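Local coordinates for chorismatase (Streptomyces hygroscopicus, PDB 4BPS), which hydrolyses chorismate to a dihydroxycyclohexadiene carboxylic acid and pyruvate in the biosynthesis of the immunosuppressants FK506 and FK520, at residues V38-D50 with T60-E74. Sequence-based numbering, arbitrary orientation. Where two conformers were deposited one is given.
Sequences VLGLIEHGTGHTD and TAVHTTTRDDEAFTE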
# COMPACT_ATOMS: atom_id res chain seq x y z
N VAL A 38 15.99 8.93 5.89
CA VAL A 38 15.16 7.77 6.22
C VAL A 38 14.03 8.17 7.15
O VAL A 38 14.27 8.77 8.20
CB VAL A 38 16.01 6.65 6.85
CG1 VAL A 38 15.15 5.53 7.39
CG2 VAL A 38 16.99 6.07 5.84
N LEU A 39 12.81 7.82 6.76
CA LEU A 39 11.61 8.05 7.56
C LEU A 39 11.24 6.78 8.31
O LEU A 39 10.99 6.84 9.50
CB LEU A 39 10.42 8.44 6.69
CG LEU A 39 10.16 9.88 6.34
CD1 LEU A 39 9.02 9.93 5.34
CD2 LEU A 39 9.76 10.65 7.61
N GLY A 40 11.20 5.64 7.63
CA GLY A 40 10.73 4.43 8.26
C GLY A 40 11.00 3.23 7.39
O GLY A 40 11.37 3.39 6.22
N LEU A 41 10.80 2.05 7.96
CA LEU A 41 11.25 0.81 7.35
C LEU A 41 10.24 -0.30 7.57
O LEU A 41 9.76 -0.50 8.69
CB LEU A 41 12.60 0.37 7.98
CG LEU A 41 13.79 1.33 8.00
CD1 LEU A 41 13.80 2.12 9.29
CD2 LEU A 41 15.04 0.53 7.86
N ILE A 42 9.94 -1.04 6.50
CA ILE A 42 9.08 -2.22 6.58
C ILE A 42 9.88 -3.42 6.09
O ILE A 42 10.33 -3.45 4.94
CB ILE A 42 7.81 -2.06 5.71
CG1 ILE A 42 7.04 -0.79 6.11
CG2 ILE A 42 6.96 -3.31 5.78
CD1 ILE A 42 6.52 -0.78 7.54
N GLU A 43 10.07 -4.38 6.98
CA GLU A 43 10.83 -5.60 6.65
C GLU A 43 9.90 -6.69 6.15
O GLU A 43 9.11 -7.25 6.91
CB GLU A 43 11.61 -6.08 7.87
CG GLU A 43 12.54 -5.00 8.40
CD GLU A 43 13.30 -5.42 9.62
OE1 GLU A 43 12.75 -6.18 10.44
OE2 GLU A 43 14.45 -4.97 9.77
N HIS A 44 9.96 -6.98 4.85
CA HIS A 44 9.19 -8.07 4.26
C HIS A 44 9.97 -9.35 4.38
O HIS A 44 11.14 -9.40 4.03
CB HIS A 44 8.96 -7.78 2.77
CG HIS A 44 8.08 -6.59 2.56
ND1 HIS A 44 6.70 -6.66 2.67
CD2 HIS A 44 8.39 -5.30 2.32
CE1 HIS A 44 6.21 -5.45 2.49
NE2 HIS A 44 7.22 -4.61 2.26
N GLY A 45 9.36 -10.41 4.88
CA GLY A 45 10.09 -11.64 5.09
C GLY A 45 9.17 -12.72 5.62
O GLY A 45 7.96 -12.70 5.39
N THR A 46 9.77 -13.65 6.37
CA THR A 46 9.10 -14.86 6.80
C THR A 46 8.69 -14.83 8.28
O THR A 46 8.49 -15.87 8.91
CB THR A 46 9.96 -16.11 6.50
OG1 THR A 46 11.20 -15.99 7.22
CG2 THR A 46 10.24 -16.25 5.02
N GLY A 47 8.46 -13.64 8.82
CA GLY A 47 7.99 -13.51 10.18
C GLY A 47 7.52 -12.09 10.44
O GLY A 47 7.43 -11.26 9.52
N HIS A 48 7.18 -11.80 11.70
CA HIS A 48 6.72 -10.47 12.04
C HIS A 48 7.33 -10.05 13.38
O HIS A 48 7.94 -10.87 14.09
CB HIS A 48 5.19 -10.37 12.07
CG HIS A 48 4.52 -11.16 13.15
ND1 HIS A 48 4.12 -12.47 12.98
CD2 HIS A 48 4.15 -10.80 14.41
CE1 HIS A 48 3.56 -12.89 14.11
NE2 HIS A 48 3.56 -11.90 14.99
N THR A 49 7.19 -8.77 13.70
CA THR A 49 7.66 -8.20 14.95
C THR A 49 6.62 -7.19 15.44
O THR A 49 5.63 -6.91 14.77
CB THR A 49 9.01 -7.45 14.78
OG1 THR A 49 8.82 -6.30 13.95
CG2 THR A 49 10.08 -8.32 14.18
N ASP A 50 6.89 -6.60 16.61
CA ASP A 50 6.13 -5.43 17.03
C ASP A 50 6.53 -4.21 16.21
O ASP A 50 7.39 -4.28 15.32
CB ASP A 50 6.26 -5.17 18.56
CG ASP A 50 7.63 -4.60 18.99
OD1 ASP A 50 8.58 -4.51 18.18
OD2 ASP A 50 7.74 -4.24 20.19
N THR A 60 8.78 -2.12 11.39
CA THR A 60 8.18 -3.39 11.77
C THR A 60 8.49 -4.39 10.67
O THR A 60 8.88 -4.02 9.57
CB THR A 60 6.66 -3.27 11.99
OG1 THR A 60 6.18 -4.37 12.78
CG2 THR A 60 5.86 -3.24 10.69
N ALA A 61 8.29 -5.68 10.97
CA ALA A 61 8.42 -6.74 9.99
C ALA A 61 7.06 -7.35 9.73
O ALA A 61 6.30 -7.59 10.68
CB ALA A 61 9.39 -7.81 10.49
N VAL A 62 6.77 -7.60 8.46
CA VAL A 62 5.52 -8.26 8.08
C VAL A 62 5.82 -9.56 7.35
O VAL A 62 6.84 -9.69 6.65
CB VAL A 62 4.61 -7.32 7.22
CG1 VAL A 62 4.07 -6.18 8.07
CG2 VAL A 62 5.36 -6.80 5.97
N HIS A 63 4.93 -10.52 7.54
CA HIS A 63 5.16 -11.88 7.04
C HIS A 63 4.52 -12.02 5.66
O HIS A 63 3.49 -12.67 5.48
CB HIS A 63 4.63 -12.89 8.05
CG HIS A 63 5.06 -14.30 7.78
ND1 HIS A 63 4.92 -15.31 8.71
CD2 HIS A 63 5.59 -14.88 6.67
CE1 HIS A 63 5.37 -16.44 8.19
NE2 HIS A 63 5.78 -16.21 6.95
N THR A 64 5.17 -11.39 4.69
CA THR A 64 4.60 -11.27 3.35
C THR A 64 5.23 -12.21 2.32
O THR A 64 4.86 -12.15 1.14
CB THR A 64 4.70 -9.84 2.86
OG1 THR A 64 6.04 -9.39 3.12
CG2 THR A 64 3.68 -8.96 3.59
N THR A 65 6.13 -13.10 2.74
CA THR A 65 6.60 -14.14 1.84
C THR A 65 7.02 -15.38 2.61
O THR A 65 6.98 -15.39 3.84
CB THR A 65 7.67 -13.61 0.87
OG1 THR A 65 7.75 -14.52 -0.25
CG2 THR A 65 9.02 -13.42 1.59
N THR A 66 7.38 -16.43 1.88
CA THR A 66 7.57 -17.76 2.47
C THR A 66 8.99 -18.29 2.32
O THR A 66 9.25 -19.40 2.76
CB THR A 66 6.58 -18.77 1.86
OG1 THR A 66 6.82 -18.86 0.46
CG2 THR A 66 5.14 -18.36 2.13
N ARG A 67 9.88 -17.52 1.71
CA ARG A 67 11.30 -17.90 1.61
C ARG A 67 12.16 -16.74 2.09
O ARG A 67 11.95 -15.58 1.68
CB ARG A 67 11.70 -18.20 0.18
CG ARG A 67 11.10 -19.44 -0.42
CD ARG A 67 11.54 -19.56 -1.86
NE ARG A 67 13.00 -19.67 -1.98
CZ ARG A 67 13.67 -20.82 -1.93
NH1 ARG A 67 13.02 -21.97 -1.79
NH2 ARG A 67 14.99 -20.81 -2.05
N ASP A 68 13.19 -17.04 2.89
CA ASP A 68 14.08 -15.99 3.38
C ASP A 68 14.81 -15.28 2.25
O ASP A 68 15.14 -14.09 2.37
CB ASP A 68 15.08 -16.55 4.37
CG ASP A 68 14.52 -16.69 5.75
OD1 ASP A 68 13.44 -16.11 5.99
OD2 ASP A 68 15.16 -17.36 6.60
N ASP A 69 15.07 -15.98 1.15
CA ASP A 69 15.82 -15.36 0.05
C ASP A 69 14.96 -14.34 -0.73
O ASP A 69 15.46 -13.66 -1.62
CB ASP A 69 16.53 -16.38 -0.85
CG ASP A 69 15.60 -17.25 -1.66
OD1 ASP A 69 14.37 -17.05 -1.69
OD2 ASP A 69 16.14 -18.19 -2.31
N GLU A 70 13.69 -14.18 -0.35
CA GLU A 70 12.83 -13.14 -0.89
C GLU A 70 12.65 -11.97 0.08
O GLU A 70 11.94 -11.00 -0.23
CB GLU A 70 11.47 -13.73 -1.26
CG GLU A 70 11.63 -14.61 -2.48
CD GLU A 70 10.46 -15.52 -2.74
OE1 GLU A 70 9.59 -15.70 -1.85
OE2 GLU A 70 10.41 -16.06 -3.88
N ALA A 71 13.26 -12.06 1.26
CA ALA A 71 13.11 -11.00 2.23
C ALA A 71 13.85 -9.76 1.76
O ALA A 71 14.90 -9.87 1.12
CB ALA A 71 13.65 -11.44 3.59
N PHE A 72 13.32 -8.58 2.07
CA PHE A 72 14.01 -7.33 1.77
C PHE A 72 13.38 -6.25 2.63
O PHE A 72 12.32 -6.46 3.24
CB PHE A 72 13.90 -6.96 0.26
CG PHE A 72 12.55 -6.42 -0.13
CD1 PHE A 72 11.47 -7.28 -0.34
CD2 PHE A 72 12.35 -5.06 -0.27
CE1 PHE A 72 10.23 -6.77 -0.69
CE2 PHE A 72 11.12 -4.54 -0.61
CZ PHE A 72 10.05 -5.40 -0.82
N THR A 73 14.03 -5.09 2.70
CA THR A 73 13.50 -3.96 3.45
C THR A 73 13.02 -2.86 2.51
O THR A 73 13.74 -2.41 1.59
CB THR A 73 14.56 -3.38 4.41
OG1 THR A 73 15.01 -4.44 5.25
CG2 THR A 73 14.00 -2.28 5.30
N GLU A 74 11.78 -2.46 2.73
CA GLU A 74 11.17 -1.33 2.03
C GLU A 74 11.40 -0.10 2.90
O GLU A 74 10.89 -0.02 4.02
CB GLU A 74 9.67 -1.62 1.88
CG GLU A 74 8.81 -0.47 1.40
CD GLU A 74 7.34 -0.82 1.42
OE1 GLU A 74 6.99 -2.02 1.21
OE2 GLU A 74 6.50 0.09 1.65
O HOH W 1 15.92 -3.73 7.79
O HOH W 2 4.28 -14.67 11.34
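The imidazole of His44 joins Glu74 to Thr64 across strand 38-44, the middle of a five-stranded mixed sheet, flanked by parallel 60-62 and antiparallel 72-74. Its CG lies anti to the carbonyl carbon (chi1 -67°), which carries the ring edge to both partners. His44 NE2 donates to Glu74 OE1 at 2.8 Å, close to the ring plane and on the anti side of the carboxylate but 33° out of its plane, while His44 ND1 and Thr64 OG1 share a hydrogen bond of 2.8 Å. The ring of Phe72 runs alongside, nearly parallel (19°) but slid so far that the two barely overlap; Phe72 CZ approaches His44 CD2 at 3.6 Å. Val62 CG2 touches both His44 ND1 (3.6 Å) and Ile42 CG2 (3.8 Å). Beyond the strands, Thr46 O and Gly47 N lie over one face of His63, and Thr46 OG1 donates to Asp68 OD1. Thr49 OG1 accepts from Ala61 N at 3.1 Å and donates to Asp50 O, which also receives Thr60 OG1. This is structural packing near the active site: the Thr64 side chain is about 11 Å from that of the proton acceptor Glu338. A leucine in place of His44 would probably leave Thr64 OG1 and Glu74 OE1 without this shared partner. Lys297 also pairs with Glu74, so the buried carboxylate is probably held ionised, with His44 bridging it to the Thr64 hydroxyl.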